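Local atomic coordinates of putative secreted lipase (Streptomyces sp. W007, PDB entry 5H6B), a protein that probably hydrolyses the ester bonds of triacylglycerols, as a thermostable secreted lipase of the alpha/beta-hydrolase clan. Residues His244-Ala247 with Asn248-Pro252; Leu47-Ala50 with Pro51-Asn55; His139-Leu143 with Leu144-Lys148; Val219-Gln222 with Asp223-Pro226. One frame throughout, in Å; residues are numbered along the deposited sequence.

In the fold
All four contacts are local, each within one continuous run of chain, and they sit around the parallel sheet of an alpha/beta-hydrolase fold. Contacts 1 and 2 have centres 13 Å apart and touch: Y52 OH lies 3.1 Å from H244 CA, and L53 CD1 lies 3.9 Å from L250 CD1. Contact 4, centred 15 Å from contact 1, reaches helix 240-250, on which contact 1 lies, through L224 CD1, 4.0 Å from E245 CG. Contact 3 stands apart, about 28 Å from contacts 1 and 2 between centres and across the chain's centre. Its H139 binds zinc, and its L146 lies near the probable Ser-His-Asp triad of S109, H232 and D200.

Contact 1: residues His244-Ala247 with Asn248-Pro252; sequences HEVA and NALDP
N248 and E245 meet through their polar ends: N248 ND2 donates to E245 OE1 over 3.2 Å, arriving 53° out of the carboxylate plane, with the amide turned almost perpendicular to the carboxylate. The bond is fairly bent, and neither end depends on it alone. E245 OE1 also pairs with the hydroxyl of T258, E245 OE2 forms a salt bridge with R217, and N248 ND2 donates to the carbonyl of T256. Glutamate suits this buried place because its two oxygens can serve different partners, while the asparagine amide can donate twice. The H244 ring stands beside the same amide, 3.9 Å separating H244 ND1 from N248 ND2; its polar contact is instead with T258, through ND1. Were N248 an alanine, the T256 carbonyl would probably lose this donor, and the E245 carboxylate one of the bonds that steady it. Along the backbone, N248 N reaches H244 O at 2.9 Å, A249 N reaches E245 O at 3.1 Å, and L250 N reaches V246 O at 3.0 Å, the i to i+4 ladder of an alpha-helix. It fades at D251 N, whose bond to A247 O is weak, as the chain leaves the helix before P252. V246 CG1 and L250 CD1, 4.0 Å apart, lie side by side one turn apart. This apolar ridge packs helix 240-250 on the sheet: V246 touches strands 103-108, 128-134 and 191-196, L250 rests on strand 103-108, and A249, small enough for close approach, meets strands 128-134 and 191-196.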
ATOM      1  N   HIS A 244      -5.692  -9.247  -8.758  1.00 37.45           N
ATOM      2  CA  HIS A 244      -6.171 -10.604  -8.489  1.00 39.51           C
ATOM      3  C   HIS A 244      -5.404 -11.233  -7.341  1.00 40.00           C
ATOM      4  O   HIS A 244      -6.008 -11.874  -6.453  1.00 38.57           O
ATOM      5  CB  HIS A 244      -6.044 -11.482  -9.723  1.00 42.25           C
ATOM      6  CG  HIS A 244      -6.784 -12.775  -9.621  1.00 48.41           C
ATOM      7  ND1 HIS A 244      -6.185 -13.946  -9.196  1.00 47.62           N
ATOM      8  CD2 HIS A 244      -8.076 -13.082  -9.892  1.00 49.02           C
ATOM      9  CE1 HIS A 244      -7.085 -14.915  -9.208  1.00 49.63           C
ATOM     10  NE2 HIS A 244      -8.237 -14.420  -9.630  1.00 49.66           N
ATOM     11  N   GLU A 245      -4.079 -11.039  -7.361  1.00 37.63           N
ATOM     12  CA  GLU A 245      -3.221 -11.511  -6.274  1.00 37.54           C
ATOM     13  C   GLU A 245      -3.539 -10.798  -4.960  1.00 37.16           C
ATOM     14  O   GLU A 245      -3.524 -11.416  -3.912  1.00 35.75           O
ATOM     15  CB  GLU A 245      -1.742 -11.391  -6.646  1.00 39.25           C
ATOM     16  CG  GLU A 245      -0.803 -12.200  -5.769  1.00 41.92           C
ATOM     17  CD  GLU A 245      -1.005 -13.717  -5.886  1.00 42.16           C
ATOM     18  OE1 GLU A 245      -1.785 -14.195  -6.731  1.00 43.22           O
ATOM     19  OE2 GLU A 245      -0.368 -14.444  -5.115  1.00 44.18           O
ATOM     20  N   VAL A 246      -3.895  -9.516  -5.022  1.00 37.25           N
ATOM     21  CA  VAL A 246      -4.400  -8.815  -3.840  1.00 36.40           C
ATOM     22  C   VAL A 246      -5.688  -9.466  -3.307  1.00 35.90           C
ATOM     23  O   VAL A 246      -5.849  -9.631  -2.096  1.00 36.85           O
ATOM     24  CB  VAL A 246      -4.635  -7.309  -4.107  1.00 36.16           C
ATOM     25  CG1 VAL A 246      -5.266  -6.624  -2.898  1.00 35.52           C
ATOM     26  CG2 VAL A 246      -3.329  -6.623  -4.459  1.00 37.49           C
ATOM     27  N   ALA A 247      -6.607  -9.798  -4.204  1.00 34.72           N
ATOM     28  CA  ALA A 247      -7.852 -10.465  -3.818  1.00 36.36           C
ATOM     29  C   ALA A 247      -7.603 -11.875  -3.214  1.00 36.35           C
ATOM     30  O   ALA A 247      -8.309 -12.275  -2.322  1.00 33.58           O
ATOM     31  CB  ALA A 247      -8.800 -10.544  -5.002  1.00 37.48           C
ATOM     32  N   ASN A 248      -6.575 -12.590  -3.677  1.00 39.20           N
ATOM     33  CA  ASN A 248      -6.170 -13.862  -3.049  1.00 41.12           C
ATOM     34  C   ASN A 248      -5.731 -13.671  -1.620  1.00 46.39           C
ATOM     35  O   ASN A 248      -6.192 -14.409  -0.737  1.00 47.24           O
ATOM     36  CB  ASN A 248      -5.040 -14.551  -3.812  1.00 37.84           C
ATOM     37  CG  ASN A 248      -5.515 -15.175  -5.096  1.00 37.55           C
ATOM     38  OD1 ASN A 248      -6.703 -15.402  -5.269  1.00 38.15           O
ATOM     39  ND2 ASN A 248      -4.595 -15.466  -6.001  1.00 39.27           N
ATOM     40  N   ALA A 249      -4.846 -12.692  -1.396  1.00 44.44           N
ATOM     41  CA  ALA A 249      -4.340 -12.402  -0.049  1.00 42.02           C
ATOM     42  C   ALA A 249      -5.445 -11.921   0.906  1.00 44.07           C
ATOM     43  O   ALA A 249      -5.404 -12.214   2.099  1.00 45.32           O
ATOM     44  CB  ALA A 249      -3.220 -11.384  -0.106  1.00 39.60           C
ATOM     45  N   LEU A 250      -6.431 -11.193   0.396  1.00 44.31           N
ATOM     46  CA  LEU A 250      -7.526 -10.716   1.257  1.00 44.71           C
ATOM     47  C   LEU A 250      -8.536 -11.809   1.656  1.00 44.52           C
ATOM     48  O   LEU A 250      -9.308 -11.617   2.593  1.00 43.37           O
ATOM     49  CB  LEU A 250      -8.261  -9.549   0.595  1.00 44.73           C
ATOM     50  CG  LEU A 250      -7.476  -8.244   0.422  1.00 43.69           C
ATOM     51  CD1 LEU A 250      -8.291  -7.255  -0.402  1.00 44.05           C
ATOM     52  CD2 LEU A 250      -7.089  -7.631   1.757  1.00 45.93           C
ATOM     53  N   ASP A 251      -8.550 -12.927   0.930  1.00 47.36           N
ATOM     54  CA  ASP A 251      -9.430 -14.065   1.237  1.00 48.46           C
ATOM     55  C   ASP A 251      -8.740 -15.394   0.830  1.00 46.91           C
ATOM     56  O   ASP A 251      -9.116 -16.022  -0.169  1.00 44.53           O
ATOM     57  CB  ASP A 251     -10.762 -13.864   0.517  1.00 48.96           C
ATOM     58  CG  ASP A 251     -11.741 -14.991   0.753  1.00 50.54           C
ATOM     59  OD1 ASP A 251     -11.584 -15.765   1.719  1.00 50.85           O
ATOM     60  OD2 ASP A 251     -12.679 -15.091  -0.051  1.00 53.44           O
ATOM     61  N   PRO A 252      -7.708 -15.806   1.593  1.00 46.50           N
ATOM     62  CA  PRO A 252      -6.903 -16.987   1.225  1.00 51.50           C
ATOM     63  C   PRO A 252      -7.700 -18.300   1.083  1.00 57.36           C
ATOM     64  O   PRO A 252      -7.301 -19.164   0.285  1.00 56.02           O
ATOM     65  CB  PRO A 252      -5.866 -17.082   2.352  1.00 51.06           C
ATOM     66  CG  PRO A 252      -5.839 -15.728   2.987  1.00 48.29           C
ATOM     67  CD  PRO A 252      -7.215 -15.170   2.833  1.00 46.69           C
TER

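Contact 2: residues Leu47-Ala50 with Pro51-Asn55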
ATOM      1  N   LEU A  47      -8.699   3.986  -8.662  1.00 38.54           N
ATOM      2  CA  LEU A  47      -9.805   3.928  -9.639  1.00 39.68           C
ATOM      3  C   LEU A  47     -10.060   2.533 -10.241  1.00 40.67           C
ATOM      4  O   LEU A  47     -11.186   2.253 -10.641  1.00 40.10           O
ATOM      5  CB  LEU A  47      -9.613   4.936 -10.777  1.00 39.33           C
ATOM      6  CG  LEU A  47      -9.729   6.415 -10.372  1.00 42.15           C
ATOM      7  CD1 LEU A  47      -9.318   7.295 -11.540  1.00 42.52           C
ATOM      8  CD2 LEU A  47     -11.131   6.763  -9.913  1.00 41.53           C
ATOM      9  N   VAL A  48      -9.040   1.671 -10.317  1.00 37.68           N
ATOM     10  CA  VAL A  48      -9.266   0.294 -10.750  1.00 37.43           C
ATOM     11  C   VAL A  48      -9.487  -0.618  -9.547  1.00 36.28           C
ATOM     12  O   VAL A  48     -10.507  -1.294  -9.476  1.00 37.59           O
ATOM     13  CB  VAL A  48      -8.138  -0.221 -11.675  1.00 37.71           C
ATOM     14  CG1 VAL A  48      -8.356  -1.689 -12.035  1.00 33.98           C
ATOM     15  CG2 VAL A  48      -8.071   0.627 -12.945  1.00 35.26           C
ATOM     16  N   LEU A  49      -8.557  -0.622  -8.596  1.00 37.01           N
ATOM     17  CA  LEU A  49      -8.618  -1.581  -7.477  1.00 37.19           C
ATOM     18  C   LEU A  49      -9.817  -1.449  -6.557  1.00 37.03           C
ATOM     19  O   LEU A  49     -10.353  -2.474  -6.129  1.00 38.37           O
ATOM     20  CB  LEU A  49      -7.348  -1.559  -6.622  1.00 36.21           C
ATOM     21  CG  LEU A  49      -7.330  -2.497  -5.398  1.00 36.44           C
ATOM     22  CD1 LEU A  49      -7.514  -3.956  -5.816  1.00 36.89           C
ATOM     23  CD2 LEU A  49      -6.048  -2.331  -4.578  1.00 37.05           C
ATOM     24  N   ALA A  50     -10.220  -0.228  -6.211  1.00 37.17           N
ATOM     25  CA  ALA A  50     -11.358  -0.065  -5.289  1.00 38.60           C
ATOM     26  C   ALA A  50     -12.658  -0.646  -5.844  1.00 39.18           C
ATOM     27  O   ALA A  50     -13.266  -1.475  -5.170  1.00 39.50           O
ATOM     28  CB  ALA A  50     -11.542   1.376  -4.821  1.00 39.31           C
ATOM     29  N   PRO A  51     -13.063  -0.266  -7.077  1.00 39.08           N
ATOM     30  CA  PRO A  51     -14.212  -0.970  -7.708  1.00 40.97           C
ATOM     31  C   PRO A  51     -14.028  -2.482  -7.873  1.00 42.83           C
ATOM     32  O   PRO A  51     -14.981  -3.229  -7.742  1.00 45.93           O
ATOM     33  CB  PRO A  51     -14.311  -0.338  -9.107  1.00 42.37           C
ATOM     34  CG  PRO A  51     -13.636   0.975  -8.988  1.00 43.35           C
ATOM     35  CD  PRO A  51     -12.570   0.835  -7.919  1.00 41.41           C
ATOM     36  N   TYR A  52     -12.812  -2.914  -8.180  1.00 42.21           N
ATOM     37  CA  TYR A  52     -12.501  -4.335  -8.323  1.00 41.60           C
ATOM     38  C   TYR A  52     -12.781  -5.103  -7.029  1.00 42.15           C
ATOM     39  O   TYR A  52     -13.307  -6.210  -7.067  1.00 40.93           O
ATOM     40  CB  TYR A  52     -11.041  -4.461  -8.734  1.00 44.94           C
ATOM     41  CG  TYR A  52     -10.496  -5.839  -8.987  1.00 44.90           C
ATOM     42  CD1 TYR A  52     -10.057  -6.643  -7.923  1.00 42.55           C
ATOM     43  CD2 TYR A  52     -10.340  -6.319 -10.298  1.00 44.64           C
ATOM     44  CE1 TYR A  52      -9.520  -7.896  -8.154  1.00 44.77           C
ATOM     45  CE2 TYR A  52      -9.796  -7.572 -10.535  1.00 45.51           C
ATOM     46  CZ  TYR A  52      -9.385  -8.353  -9.458  1.00 44.87           C
ATOM     47  OH  TYR A  52      -8.858  -9.589  -9.680  1.00 43.63           O
ATOM     48  N   LEU A  53     -12.436  -4.507  -5.892  1.00 42.52           N
ATOM     49  CA  LEU A  53     -12.731  -5.105  -4.596  1.00 42.54           C
ATOM     50  C   LEU A  53     -14.193  -4.944  -4.201  1.00 44.91           C
ATOM     51  O   LEU A  53     -14.765  -5.854  -3.608  1.00 44.11           O
ATOM     52  CB  LEU A  53     -11.829  -4.532  -3.506  1.00 41.22           C
ATOM     53  CG  LEU A  53     -10.350  -4.877  -3.678  1.00 41.69           C
ATOM     54  CD1 LEU A  53      -9.550  -4.249  -2.546  1.00 40.71           C
ATOM     55  CD2 LEU A  53     -10.133  -6.381  -3.737  1.00 41.33           C
ATOM     56  N   VAL A  54     -14.798  -3.807  -4.534  1.00 47.38           N
ATOM     57  CA  VAL A  54     -16.226  -3.605  -4.281  1.00 49.53           C
ATOM     58  C   VAL A  54     -17.060  -4.675  -4.995  1.00 52.68           C
ATOM     59  O   VAL A  54     -18.019  -5.188  -4.423  1.00 53.22           O
ATOM     60  CB  VAL A  54     -16.681  -2.179  -4.670  1.00 49.34           C
ATOM     61  CG1 VAL A  54     -18.204  -2.050  -4.686  1.00 50.65           C
ATOM     62  CG2 VAL A  54     -16.096  -1.170  -3.693  1.00 48.90           C
ATOM     63  N   ASN A  55     -16.663  -5.041  -6.213  1.00 56.47           N
ATOM     64  CA  ASN A  55     -17.361  -6.079  -6.991  1.00 58.26           C
ATOM     65  C   ASN A  55     -17.165  -7.497  -6.470  1.00 57.62           C
ATOM     66  O   ASN A  55     -17.883  -8.392  -6.891  1.00 60.17           O
ATOM     67  CB  ASN A  55     -16.925  -6.055  -8.463  1.00 61.46           C
ATOM     68  CG  ASN A  55     -17.254  -4.746  -9.160  1.00 63.87           C
ATOM     69  OD1 ASN A  55     -18.112  -3.975  -8.715  1.00 67.16           O
ATOM     70  ND2 ASN A  55     -16.557  -4.481 -10.255  1.00 63.14           N
TER
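L49 and L53, one helical turn apart, pack through their branches, with L49 CD1 3.7 Å from L53 CG. Their different first torsions explain the meeting. L49 holds CG opposite its backbone N (chi1 178°) and then bends at chi2 (59°), which swings CD1 towards the later turn, whereas L53 turns CG beside its own N (chi1 -66°) and leans back over L49. The same L49 CD1 also reaches Y52 CD1 at 4.3 Å, approaching the ring obliquely. P51 belongs to the first turn, where the lack of an amide hydrogen costs little; its CG sits 3.2 Å from L47 O. V54 lays CG2 over A50 O, 3.2 Å away. Backbone bonds then fix the turn, from Y52 N to V48 O, from L53 N to L49 O and from V54 N to A50 O. Helix 49-54 belongs to the beta-alpha-beta unit with strands 32-35 and 59-63; L49 packs on L34 of strand 32-35, and L53 on V32 and V60 of the two strands. Between side chains the contact is almost wholly apolar: branched groups meet by dispersion, while the hydrogen bonds across it all run between backbone atoms.

Contact 3: residues His139-Leu143 with Leu144-Lys148; sequences HGTTL and LGLTK. With ZN (zinc ion), chain D.
T142 is turned with OG1 between its backbone N and carbonyl carbon (chi1 66°), which carries the hydroxyl forward to the open amide of G145 in the first turn of the helix. The bond, 2.9 Å from T142 OG1 to G145 N, is nearly straight at 167°. T141 takes the other choice, its OG1 opposite the backbone N (chi1 -179°), sending the hydroxyl out to the carbonyl of V202 and leaving CG2 to face L146. That methyl lies 3.8 Å from L146 CG and about as near L146 CD2, the two side chains meeting at a slant. T142 is thus the N-cap of helix 143-147, a position where a threonine oxygen replaces the missing acceptor for an amide of the first turn; the helix proper follows with L146 N on T142 O and T147 N on L143 O, both 2.9 Å. Glycine fits at G145, where a side chain would run into T141 OG1. L143 CD2 adds a loose apolar touch at 4.4 Å from L146 CD1. With L146 cut back to a glycine, the T141 methyl is likely to lose its apolar neighbour and Q170 its contact here. At the other end of the segment H139 NE2 binds zinc at 2.3 Å, sharing the ion with D185, while H139 ND1 bonds to the T208 carbonyl, which fixes the turn of the imidazole.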
ATOM      1  N   HIS A 139      12.589  -1.201   2.580  1.00 37.33           N
ATOM      2  CA  HIS A 139      13.906  -0.750   3.062  1.00 40.79           C
ATOM      3  C   HIS A 139      14.390   0.484   2.314  1.00 39.61           C
ATOM      4  O   HIS A 139      15.589   0.694   2.138  1.00 42.01           O
ATOM      5  CB  HIS A 139      14.909  -1.902   2.991  1.00 38.91           C
ATOM      6  CG  HIS A 139      14.357  -3.148   3.582  1.00 38.65           C
ATOM      7  ND1 HIS A 139      13.608  -4.033   2.848  1.00 38.65           N
ATOM      8  CD2 HIS A 139      14.321  -3.589   4.855  1.00 38.89           C
ATOM      9  CE1 HIS A 139      13.185  -5.002   3.629  1.00 38.90           C
ATOM     10  NE2 HIS A 139      13.606  -4.757   4.849  1.00 40.86           N
ATOM     11  N   GLY A 140      13.434   1.319   1.922  1.00 40.30           N
ATOM     12  CA  GLY A 140      13.727   2.598   1.342  1.00 39.33           C
ATOM     13  C   GLY A 140      14.156   2.463  -0.083  1.00 38.27           C
ATOM     14  O   GLY A 140      14.044   1.392  -0.656  1.00 39.79           O
ATOM     15  N   THR A 141      14.644   3.567  -0.634  1.00 39.37           N
ATOM     16  CA  THR A 141      15.036   3.681  -2.038  1.00 41.91           C
ATOM     17  C   THR A 141      16.057   4.834  -2.151  1.00 44.91           C
ATOM     18  O   THR A 141      16.699   5.172  -1.160  1.00 48.46           O
ATOM     19  CB  THR A 141      13.791   3.900  -2.932  1.00 42.91           C
ATOM     20  OG1 THR A 141      14.184   3.990  -4.297  1.00 43.15           O
ATOM     21  CG2 THR A 141      13.016   5.189  -2.563  1.00 44.85           C
ATOM     22  N   THR A 142      16.210   5.427  -3.331  1.00 47.76           N
ATOM     23  CA  THR A 142      17.047   6.625  -3.515  1.00 49.60           C
ATOM     24  C   THR A 142      16.226   7.803  -4.042  1.00 51.62           C
ATOM     25  O   THR A 142      15.140   7.627  -4.641  1.00 45.55           O
ATOM     26  CB  THR A 142      18.219   6.358  -4.488  1.00 48.84           C
ATOM     27  OG1 THR A 142      17.714   6.114  -5.803  1.00 49.03           O
ATOM     28  CG2 THR A 142      19.043   5.139  -4.036  1.00 48.23           C
ATOM     29  N   LEU A 143      16.753   9.011  -3.822  1.00 49.83           N
ATOM     30  CA  LEU A 143      16.145  10.216  -4.380  1.00 49.52           C
ATOM     31  C   LEU A 143      16.076  10.125  -5.906  1.00 46.47           C
ATOM     32  O   LEU A 143      15.091  10.565  -6.500  1.00 44.08           O
ATOM     33  CB  LEU A 143      16.878  11.485  -3.935  1.00 51.73           C
ATOM     34  CG  LEU A 143      16.694  11.887  -2.469  1.00 52.81           C
ATOM     35  CD1 LEU A 143      17.646  13.021  -2.123  1.00 53.76           C
ATOM     36  CD2 LEU A 143      15.255  12.286  -2.166  1.00 53.38           C
ATOM     37  N   LEU A 144      17.099   9.514  -6.508  1.00 45.25           N
ATOM     38  CA  LEU A 144      17.166   9.267  -7.962  1.00 46.90           C
ATOM     39  C   LEU A 144      16.025   8.367  -8.441  1.00 43.31           C
ATOM     40  O   LEU A 144      15.351   8.673  -9.431  1.00 40.82           O
ATOM     41  CB  LEU A 144      18.521   8.627  -8.328  1.00 48.60           C
ATOM     42  CG  LEU A 144      18.815   8.304  -9.801  1.00 54.20           C
ATOM     43  CD1 LEU A 144      18.832   9.585 -10.643  1.00 55.92           C
ATOM     44  CD2 LEU A 144      20.133   7.541  -9.922  1.00 52.03           C
ATOM     45  N   GLY A 145      15.836   7.253  -7.733  1.00 40.83           N
ATOM     46  CA  GLY A 145      14.688   6.376  -7.936  1.00 41.27           C
ATOM     47  C   GLY A 145      13.349   7.107  -7.833  1.00 37.15           C
ATOM     48  O   GLY A 145      12.483   6.948  -8.693  1.00 32.20           O
ATOM     49  N   LEU A 146      13.198   7.936  -6.808  1.00 36.06           N
ATOM     50  CA  LEU A 146      11.961   8.712  -6.644  1.00 39.37           C
ATOM     51  C   LEU A 146      11.734   9.718  -7.764  1.00 38.77           C
ATOM     52  O   LEU A 146      10.579   9.960  -8.145  1.00 37.05           O
ATOM     53  CB  LEU A 146      11.916   9.402  -5.283  1.00 41.52           C
ATOM     54  CG  LEU A 146      11.838   8.429  -4.091  1.00 43.09           C
ATOM     55  CD1 LEU A 146      12.176   9.161  -2.796  1.00 43.61           C
ATOM     56  CD2 LEU A 146      10.468   7.761  -3.992  1.00 42.01           C
ATOM     57  N   THR A 147      12.813  10.270  -8.327  1.00 38.70           N
ATOM     58  CA  THR A 147      12.692  11.148  -9.497  1.00 40.71           C
ATOM     59  C   THR A 147      12.105  10.420 -10.714  1.00 39.76           C
ATOM     60  O   THR A 147      11.543  11.054 -11.594  1.00 43.55           O
ATOM     61  CB  THR A 147      14.036  11.811  -9.906  1.00 42.14           C
ATOM     62  OG1 THR A 147      14.956  10.816 -10.373  1.00 44.65           O
ATOM     63  CG2 THR A 147      14.660  12.600  -8.743  1.00 41.35           C
ATOM     64  N   LYS A 148      12.211   9.097 -10.763  1.00 40.22           N
ATOM     65  CA  LYS A 148      11.583   8.329 -11.836  1.00 41.60           C
ATOM     66  C   LYS A 148      10.049   8.269 -11.773  1.00 37.99           C
ATOM     67  O   LYS A 148       9.414   7.856 -12.749  1.00 35.66           O
ATOM     68  CB  LYS A 148      12.208   6.934 -11.940  1.00 44.82           C
ATOM     69  CG  LYS A 148      13.714   7.007 -12.172  1.00 50.15           C
ATOM     70  CD  LYS A 148      14.242   5.823 -12.966  1.00 57.84           C
ATOM     71  CE  LYS A 148      15.763   5.741 -12.893  1.00 59.17           C
ATOM     72  NZ  LYS A 148      16.381   7.016 -13.353  1.00 60.95           N
TER
HETATM   73 ZN    ZN D 303      14.228  -6.089   6.559  1.00 43.02          ZN

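Contact 4: residues Val219-Gln222 with Asp223-Pro226; sequences VLLQ and DLCP
L220 O receives D223 N at 2.9 Å from well above its carbonyl plane, while L221 O takes C225 N at 3.0 Å and L224 N only weakly, so the chain passes directly from a strand into a short, loosely bonded turn of helix. The side chains fold back over this turn. V219 CG1 meets L224 CD1 at 3.8 Å, the two crossing at about a right angle: valine keeps the extended strand comfortable, and leucine has the length to reach back to it. L224 places CG beside its backbone N (chi1 -52°), a setting in which CD1 reaches V219 CG1. L221 CD1 approaches the same L224 methyl more distantly, at 4.5 Å. On another side D223 lies across L220, its OD2 3.6 Å from L220 CB, a contact of carboxylate with aliphatic carbon; aspartate is at home here because its charge is exposed to solvent. P226 suits the exit, having no amide hydrogen to place, and its CD rests 3.5 Å from Q222 O. A C-H...O contact of 3.4 Å from Q222 CA to C225 O helps close the turn. Beyond these residues, V219 and L221 bond through their backbones to strand 191-196, V219 and L224 touch E245, and L221 and C225 touch I241, both on helix 240-250. C225 is bonded to C260 in a disulfide, tying the turn to the C-terminal part of the chain. Strand 216-220 is the last, outermost strand of the parallel sheet, after which an alpha/beta-hydrolase chain typically carries its catalytic histidine.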
ATOM      1  N   VAL A 219       5.916 -12.326  -3.557  1.00 38.95           N
ATOM      2  CA  VAL A 219       5.461 -12.756  -4.864  1.00 38.29           C
ATOM      3  C   VAL A 219       6.065 -11.874  -5.950  1.00 37.65           C
ATOM      4  O   VAL A 219       6.028 -10.631  -5.869  1.00 35.10           O
ATOM      5  CB  VAL A 219       3.929 -12.656  -4.935  1.00 41.06           C
ATOM      6  CG1 VAL A 219       3.410 -13.152  -6.284  1.00 41.44           C
ATOM      7  CG2 VAL A 219       3.306 -13.443  -3.780  1.00 41.81           C
ATOM      8  N   LEU A 220       6.635 -12.527  -6.952  1.00 38.31           N
ATOM      9  CA  LEU A 220       7.172 -11.869  -8.114  1.00 40.32           C
ATOM     10  C   LEU A 220       6.093 -11.910  -9.186  1.00 40.31           C
ATOM     11  O   LEU A 220       5.655 -12.998  -9.595  1.00 39.37           O
ATOM     12  CB  LEU A 220       8.431 -12.578  -8.602  1.00 42.28           C
ATOM     13  CG  LEU A 220       9.137 -11.926  -9.797  1.00 44.84           C
ATOM     14  CD1 LEU A 220       9.585 -10.512  -9.452  1.00 42.98           C
ATOM     15  CD2 LEU A 220      10.325 -12.772 -10.259  1.00 44.75           C
ATOM     16  N   LEU A 221       5.676 -10.726  -9.636  1.00 37.33           N
ATOM     17  CA  LEU A 221       4.615 -10.584 -10.638  1.00 38.29           C
ATOM     18  C   LEU A 221       4.846 -11.417 -11.904  1.00 37.12           C
ATOM     19  O   LEU A 221       3.900 -11.961 -12.488  1.00 36.21           O
ATOM     20  CB  LEU A 221       4.468  -9.102 -11.044  1.00 37.35           C
ATOM     21  CG  LEU A 221       3.392  -8.734 -12.068  1.00 36.48           C
ATOM     22  CD1 LEU A 221       2.024  -8.996 -11.452  1.00 36.60           C
ATOM     23  CD2 LEU A 221       3.560  -7.282 -12.534  1.00 37.69           C
ATOM     24  N   GLN A 222       6.098 -11.502 -12.329  1.00 37.76           N
ATOM     25  CA  GLN A 222       6.432 -12.229 -13.535  1.00 39.41           C
ATOM     26  C   GLN A 222       6.336 -13.766 -13.330  1.00 42.18           C
ATOM     27  O   GLN A 222       6.185 -14.478 -14.313  1.00 41.74           O
ATOM     28  CB  GLN A 222       7.775 -11.800 -14.105  1.00 40.39           C
ATOM     29  CG  GLN A 222       7.781 -10.378 -14.698  1.00 42.16           C
ATOM     30  CD  GLN A 222       7.591  -9.269 -13.663  1.00 42.50           C
ATOM     31  OE1 GLN A 222       6.860  -8.307 -13.880  1.00 46.09           O
ATOM     32  NE2 GLN A 222       8.235  -9.415 -12.531  1.00 40.94           N
ATOM     33  N   ASP A 223       6.384 -14.261 -12.083  1.00 41.91           N
ATOM     34  CA  ASP A 223       6.061 -15.680 -11.797  1.00 44.41           C
ATOM     35  C   ASP A 223       4.603 -15.988 -12.085  1.00 45.78           C
ATOM     36  O   ASP A 223       4.279 -17.101 -12.479  1.00 48.81           O
ATOM     37  CB  ASP A 223       6.364 -16.081 -10.331  1.00 42.89           C
ATOM     38  CG  ASP A 223       7.851 -16.218 -10.047  1.00 41.80           C
ATOM     39  OD1 ASP A 223       8.631 -16.363 -10.994  1.00 42.30           O
ATOM     40  OD2 ASP A 223       8.252 -16.166  -8.868  1.00 45.23           O
ATOM     41  N   LEU A 224       3.741 -14.994 -11.877  1.00 45.79           N
ATOM     42  CA  LEU A 224       2.307 -15.110 -12.139  1.00 43.99           C
ATOM     43  C   LEU A 224       2.010 -14.963 -13.636  1.00 42.91           C
ATOM     44  O   LEU A 224       1.213 -15.712 -14.186  1.00 41.53           O
ATOM     45  CB  LEU A 224       1.543 -14.041 -11.350  1.00 44.62           C
ATOM     46  CG  LEU A 224       1.812 -13.957  -9.850  1.00 41.10           C
ATOM     47  CD1 LEU A 224       1.046 -12.793  -9.261  1.00 38.95           C
ATOM     48  CD2 LEU A 224       1.430 -15.283  -9.190  1.00 40.45           C
ATOM     49  N   CYS A 225       2.622 -13.970 -14.272  1.00 41.85           N
ATOM     50  CA  CYS A 225       2.518 -13.789 -15.702  1.00 41.73           C
ATOM     51  C   CYS A 225       3.869 -13.310 -16.243  1.00 45.05           C
ATOM     52  O   CYS A 225       4.224 -12.148 -16.062  1.00 45.61           O
ATOM     53  CB  CYS A 225       1.404 -12.805 -16.058  1.00 41.92           C
ATOM     54  SG  CYS A 225       1.158 -12.573 -17.839  1.00 44.86           S
ATOM     55  N   PRO A 226       4.625 -14.211 -16.914  1.00 46.35           N
ATOM     56  CA  PRO A 226       5.930 -13.892 -17.518  1.00 44.34           C
ATOM     57  C   PRO A 226       5.967 -12.691 -18.470  1.00 43.51           C
ATOM     58  O   PRO A 226       7.021 -12.053 -18.595  1.00 41.35           O
ATOM     59  CB  PRO A 226       6.278 -15.170 -18.313  1.00 43.68           C
ATOM     60  CG  PRO A 226       5.536 -16.262 -17.622  1.00 44.37           C
ATOM     61  CD  PRO A 226       4.300 -15.655 -17.034  1.00 44.14           C
TER